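Local coordinates for protein eukaryotic translation initiation factor 2A (Schizosaccharomyces pombe, PDB 3WJ9) that probably directs codon-dependent binding of methionyl-tRNAi to 40S ribosomal subunits for a few specific mRNAs, here in a fragment holding its beta-propeller part, at residues S335-D340 and M345-T350; A353-Y358 and P375-D380. One frame throughout, in Å; residues are numbered along the deposited sequence.

Contact 1: residues S335-D340 and M345-T350; sequences SIDIFD and MKKITT
Ile-338 ties the two antiparallel strands together through its backbone: its N donates to Thr-349 O (3.1 Å) and its O accepts from Ile-348 N (3.2 Å). The register slips by one residue at Ile-348, with Asp-337 facing Thr-350 and Phe-339 facing Lys-347. Nearer the turn, Asp-340 N donates to Lys-346 O at 2.9 Å.

On the face carrying Asp-337, Phe-339, Lys-347 and Thr-350, the polar contact is the hydrogen bond from Thr-350 OG1 to Asp-337 OD1 (2.9 Å), which meets the carboxylate from above its plane. Asp-337 OD2 forms a salt bridge with Arg-312, so the group is gripped at both oxygens. Without the carboxylate, as with an alanine here, Arg-312 is likely to lose its acidic mate and Thr-350 OG1 its acceptor.

The apolar contacts centre on Lys-347. With CG anti to the backbone N (chi1 -156°), its chain runs over the Phe-339 ring; CG makes a CH-pi contact 4.1 Å from the centroid, and CD reaches Asp-337 CB at 3.6 Å. Selenomethionine Met-345 brings its CE to Phe-339 CB.

Strands 335-340 and 346-352 form a beta hairpin, the third and fourth strands of a four-stranded antiparallel propeller blade. Strand 335-340 has strand 323-327 as its other neighbour in the blade, while Phe-339 and Met-345 pack on Ile-307 of strand 303-310 in the preceding sheet.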
loop_
_atom_site.group_PDB
_atom_site.type_symbol
_atom_site.label_atom_id
_atom_site.label_comp_id
_atom_site.label_asym_id
_atom_site.label_seq_id
_atom_site.Cartn_x
_atom_site.Cartn_y
_atom_site.Cartn_z
ATOM N N SER A 335 14.289 8.565 -15.213
ATOM C CA SER A 335 15.536 8.102 -14.615
ATOM C C SER A 335 15.335 7.686 -13.162
ATOM O O SER A 335 14.258 7.874 -12.597
ATOM C CB SER A 335 16.610 9.187 -14.707
ATOM O OG SER A 335 16.891 9.508 -16.058
ATOM N N ILE A 336 16.377 7.109 -12.569
ATOM C CA ILE A 336 16.343 6.695 -11.169
ATOM C C ILE A 336 17.676 6.990 -10.483
ATOM O O ILE A 336 18.740 6.657 -11.009
ATOM C CB ILE A 336 16.027 5.186 -11.022
ATOM C CG1 ILE A 336 14.620 4.865 -11.534
ATOM C CG2 ILE A 336 16.165 4.746 -9.571
ATOM C CD1 ILE A 336 14.227 3.414 -11.367
ATOM N N ASP A 337 17.612 7.622 -9.314
ATOM C CA ASP A 337 18.800 7.880 -8.508
ATOM C C ASP A 337 18.677 7.189 -7.154
ATOM O O ASP A 337 17.581 7.080 -6.607
ATOM C CB ASP A 337 19.010 9.385 -8.318
ATOM C CG ASP A 337 19.333 10.098 -9.613
ATOM O OD1 ASP A 337 19.742 9.419 -10.576
ATOM O OD2 ASP A 337 19.183 11.338 -9.668
ATOM N N ILE A 338 19.799 6.716 -6.618
ATOM C CA ILE A 338 19.800 6.073 -5.305
ATOM C C ILE A 338 20.828 6.715 -4.375
ATOM O O ILE A 338 22.022 6.746 -4.671
ATOM C CB ILE A 338 20.078 4.559 -5.412
ATOM C CG1 ILE A 338 18.944 3.866 -6.172
ATOM C CG2 ILE A 338 20.229 3.947 -4.030
ATOM C CD1 ILE A 338 19.097 2.366 -6.266
ATOM N N PHE A 339 20.342 7.227 -3.247
ATOM C CA PHE A 339 21.181 7.936 -2.287
ATOM C C PHE A 339 21.355 7.130 -1.002
ATOM O O PHE A 339 20.575 6.220 -0.720
ATOM C CB PHE A 339 20.587 9.312 -1.981
ATOM C CG PHE A 339 20.422 10.183 -3.197
ATOM C CD1 PHE A 339 19.291 10.089 -3.993
ATOM C CD2 PHE A 339 21.405 11.093 -3.546
ATOM C CE1 PHE A 339 19.144 10.887 -5.111
ATOM C CE2 PHE A 339 21.265 11.893 -4.661
ATOM C CZ PHE A 339 20.134 11.791 -5.445
ATOM N N ASP A 340 22.379 7.472 -0.225
ATOM C CA ASP A 340 22.742 6.701 0.961
ATOM C C ASP A 340 22.763 7.577 2.210
ATOM O O ASP A 340 23.642 8.419 2.368
ATOM C CB ASP A 340 24.110 6.039 0.755
ATOM C CG ASP A 340 24.418 4.972 1.794
ATOM O OD1 ASP A 340 24.086 5.159 2.983
ATOM O OD2 ASP A 340 25.006 3.937 1.416
HETATM N N MSE A 345 24.512 11.052 2.311
HETATM C CA MSE A 345 23.642 11.337 1.192
HETATM C C MSE A 345 24.415 11.292 -0.098
HETATM O O MSE A 345 24.119 12.100 -1.003
HETATM C CB MSE A 345 22.957 12.686 1.382
HETATM C CG MSE A 345 21.494 12.629 0.948
HETATM SE SE MSE A 345 20.554 11.104 1.775
HETATM C CE MSE A 345 18.761 11.486 1.059
ATOM N N LYS A 346 25.370 10.379 -0.226
ATOM C CA LYS A 346 26.056 10.183 -1.503
ATOM C C LYS A 346 25.126 9.484 -2.472
ATOM O O LYS A 346 24.288 8.678 -2.068
ATOM C CB LYS A 346 27.332 9.343 -1.380
ATOM C CG LYS A 346 28.374 9.767 -0.370
ATOM C CD LYS A 346 28.650 11.255 -0.324
ATOM C CE LYS A 346 29.828 11.519 0.609
ATOM N NZ LYS A 346 30.034 12.961 0.891
ATOM N N LYS A 347 25.285 9.789 -3.752
ATOM C CA LYS A 347 24.652 8.994 -4.784
ATOM C C LYS A 347 25.644 7.935 -5.244
ATOM O O LYS A 347 26.811 8.234 -5.504
ATOM C CB LYS A 347 24.197 9.864 -5.951
ATOM C CG LYS A 347 23.064 9.250 -6.748
ATOM C CD LYS A 347 22.401 10.267 -7.658
ATOM C CE LYS A 347 23.410 10.919 -8.586
ATOM N NZ LYS A 347 24.067 9.915 -9.469
ATOM N N ILE A 348 25.177 6.694 -5.324
ATOM C CA ILE A 348 26.026 5.578 -5.714
ATOM C C ILE A 348 25.605 5.034 -7.068
ATOM O O ILE A 348 26.337 4.273 -7.701
ATOM C CB ILE A 348 25.968 4.435 -4.683
ATOM C CG1 ILE A 348 24.591 3.768 -4.707
ATOM C CG2 ILE A 348 26.290 4.955 -3.292
ATOM C CD1 ILE A 348 24.488 2.534 -3.842
ATOM N N THR A 349 24.416 5.428 -7.509
ATOM C CA THR A 349 23.827 4.846 -8.704
ATOM C C THR A 349 22.840 5.785 -9.389
ATOM O O THR A 349 21.995 6.403 -8.741
ATOM C CB THR A 349 23.107 3.520 -8.365
ATOM O OG1 THR A 349 24.054 2.576 -7.851
ATOM C CG2 THR A 349 22.445 2.933 -9.598
ATOM N N THR A 350 22.976 5.899 -10.706
ATOM C CA THR A 350 21.971 6.539 -11.540
ATOM C C THR A 350 21.627 5.608 -12.694
ATOM O O THR A 350 22.490 5.262 -13.498
ATOM C CB THR A 350 22.448 7.894 -12.099
ATOM O OG1 THR A 350 22.594 8.836 -11.029
ATOM C CG2 THR A 350 21.441 8.437 -13.107
#

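Contact 2: residues A353-Y358 and P375-D380; sequences AANCTY and PRLRVD
Arg-376 stretches its side chain alongside Thr-357, the two running past each other in opposite directions. From CB onward the chain is extended, CG lying anti to the backbone N (chi1 -171°), and this straight course carries it along the threonine. CB and CG graze Thr-357 CG2, the latter at 4.0 Å, and CD then settles against Thr-357 CB at 3.6 Å. NE remains beside the same CB and CG2, and the guanidinium carbon CZ has Thr-357 CA over one face of its flat group. At the tip, NH1 comes within 3.2 Å of Thr-357 O, but the angle is too poor for a hydrogen bond, leaving the contact mainly one of van der Waals touch. Thr-357 OG1 is engaged elsewhere, with the hydroxyl of Thr-373.

Next along the chain, Leu-377 extends one methyl, CD2, to Asn-355 CB (3.5 Å) and CG, the side chains crossing at about a right angle. Asn-355 reaches it from a type II beta turn, closed by Cys-356 N bonding to Ala-353 O.

Thr-357 and Tyr-358 both face Ala-371 in a classic beta bulge. The interblade connection and the loop between a blade's second and third strands share one face in WD-type propellers, and here they touch.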
loop_
_atom_site.group_PDB
_atom_site.type_symbol
_atom_site.label_atom_id
_atom_site.label_comp_id
_atom_site.label_asym_id
_atom_site.label_seq_id
_atom_site.Cartn_x
_atom_site.Cartn_y
_atom_site.Cartn_z
ATOM N N ALA A 353 14.903 4.288 -16.358
ATOM C CA ALA A 353 13.866 3.350 -16.742
ATOM C C ALA A 353 12.709 4.145 -17.321
ATOM O O ALA A 353 11.740 4.453 -16.628
ATOM C CB ALA A 353 13.419 2.514 -15.558
ATOM N N ALA A 354 12.847 4.513 -18.591
ATOM C CA ALA A 354 11.828 5.276 -19.295
ATOM C C ALA A 354 10.488 4.562 -19.226
ATOM O O ALA A 354 10.428 3.335 -19.323
ATOM C CB ALA A 354 12.239 5.500 -20.738
ATOM N N ASN A 355 9.426 5.341 -19.030
ATOM C CA ASN A 355 8.064 4.821 -18.990
ATOM C C ASN A 355 7.819 3.830 -17.852
ATOM O O ASN A 355 6.826 3.104 -17.861
ATOM C CB ASN A 355 7.717 4.165 -20.328
ATOM C CG ASN A 355 7.678 5.159 -21.470
ATOM O OD1 ASN A 355 7.071 6.222 -21.357
ATOM N ND2 ASN A 355 8.332 4.820 -22.575
ATOM N N CYS A 356 8.720 3.805 -16.874
ATOM C CA CYS A 356 8.563 2.925 -15.722
ATOM C C CYS A 356 7.337 3.326 -14.910
ATOM O O CYS A 356 7.179 4.488 -14.535
ATOM C CB CYS A 356 9.814 2.952 -14.843
ATOM S SG CYS A 356 9.694 1.998 -13.320
ATOM N N THR A 357 6.469 2.354 -14.648
ATOM C CA THR A 357 5.222 2.610 -13.941
ATOM C C THR A 357 5.225 1.956 -12.565
ATOM O O THR A 357 4.274 2.097 -11.797
ATOM C CB THR A 357 4.011 2.091 -14.734
ATOM O OG1 THR A 357 3.993 0.658 -14.702
ATOM C CG2 THR A 357 4.079 2.566 -16.180
ATOM N N TYR A 358 6.300 1.238 -12.264
ATOM C CA TYR A 358 6.420 0.539 -10.990
ATOM C C TYR A 358 7.881 0.252 -10.651
ATOM O O TYR A 358 8.637 -0.225 -11.496
ATOM C CB TYR A 358 5.620 -0.765 -11.019
ATOM C CG TYR A 358 5.737 -1.563 -9.747
ATOM C CD1 TYR A 358 4.886 -1.324 -8.678
ATOM C CD2 TYR A 358 6.700 -2.553 -9.610
ATOM C CE1 TYR A 358 4.990 -2.048 -7.511
ATOM C CE2 TYR A 358 6.815 -3.277 -8.448
ATOM C CZ TYR A 358 5.957 -3.023 -7.403
ATOM O OH TYR A 358 6.067 -3.750 -6.245
ATOM N N PRO A 375 -2.706 -1.163 -18.124
ATOM C CA PRO A 375 -3.026 -0.170 -19.153
ATOM C C PRO A 375 -2.456 1.225 -18.895
ATOM O O PRO A 375 -2.829 2.157 -19.606
ATOM C CB PRO A 375 -4.554 -0.135 -19.121
ATOM C CG PRO A 375 -4.883 -0.397 -17.700
ATOM C CD PRO A 375 -3.824 -1.340 -17.178
ATOM N N ARG A 376 -1.570 1.374 -17.914
ATOM C CA ARG A 376 -0.907 2.659 -17.707
ATOM C C ARG A 376 0.001 2.951 -18.902
ATOM O O ARG A 376 0.357 4.101 -19.161
ATOM C CB ARG A 376 -0.110 2.671 -16.397
ATOM C CG ARG A 376 0.417 4.047 -16.016
ATOM C CD ARG A 376 1.037 4.061 -14.629
ATOM N NE ARG A 376 1.706 5.329 -14.354
ATOM C CZ ARG A 376 2.386 5.594 -13.243
ATOM N NH1 ARG A 376 2.496 4.677 -12.292
ATOM N NH2 ARG A 376 2.958 6.778 -13.083
ATOM N N LEU A 377 0.361 1.897 -19.630
ATOM C CA LEU A 377 1.077 2.035 -20.893
ATOM C C LEU A 377 0.866 0.812 -21.783
ATOM O O LEU A 377 1.081 -0.320 -21.357
ATOM C CB LEU A 377 2.569 2.250 -20.652
ATOM C CG LEU A 377 3.230 3.046 -21.776
ATOM C CD1 LEU A 377 2.708 4.475 -21.776
ATOM C CD2 LEU A 377 4.737 3.018 -21.661
ATOM N N ARG A 378 0.453 1.047 -23.025
ATOM C CA ARG A 378 0.127 -0.045 -23.937
ATOM C C ARG A 378 1.285 -0.393 -24.869
ATOM O O ARG A 378 1.112 -1.143 -25.831
ATOM C CB ARG A 378 -1.119 0.302 -24.758
ATOM C CG ARG A 378 -2.263 0.866 -23.929
ATOM C CD ARG A 378 -3.609 0.572 -24.565
ATOM N NE ARG A 378 -3.908 -0.856 -24.542
ATOM C CZ ARG A 378 -4.443 -1.491 -23.503
ATOM N NH1 ARG A 378 -4.746 -0.823 -22.399
ATOM N NH2 ARG A 378 -4.674 -2.794 -23.568
ATOM N N VAL A 379 2.463 0.152 -24.582
ATOM C CA VAL A 379 3.655 -0.131 -25.375
ATOM C C VAL A 379 4.884 -0.341 -24.488
ATOM O O VAL A 379 4.993 0.255 -23.416
ATOM C CB VAL A 379 3.944 1.005 -26.387
ATOM C CG1 VAL A 379 2.938 0.978 -27.533
ATOM C CG2 VAL A 379 3.937 2.360 -25.694
ATOM N N ASP A 380 5.785 -1.212 -24.939
ATOM C CA ASP A 380 7.083 -1.446 -24.296
ATOM C C ASP A 380 6.993 -2.028 -22.882
ATOM O O ASP A 380 7.792 -1.679 -22.015
ATOM C CB ASP A 380 7.891 -0.145 -24.253
ATOM C CG ASP A 380 8.200 0.396 -25.634
ATOM O OD1 ASP A 380 7.518 -0.014 -26.597
ATOM O OD2 ASP A 380 9.118 1.234 -25.757
#

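Overall arrangement
The two contacts follow in series along the chain, contact 1 closing before contact 2 opens, and their centres lie about 22 Å apart. Contact 1 belongs to the outer hairpin of one four-stranded blade, where strand 346-352 is the last strand. That strand runs on into 353-358, which carries the chain over to strand 358-361, the first of the next blade; the segments adjoin in sequence, with no other touch between the two contacts. In contact 2 this connection touches the loop between strands 367-372 and 382-387. One contact thus lies within a blade and the other at the junction of successive blades of the propeller.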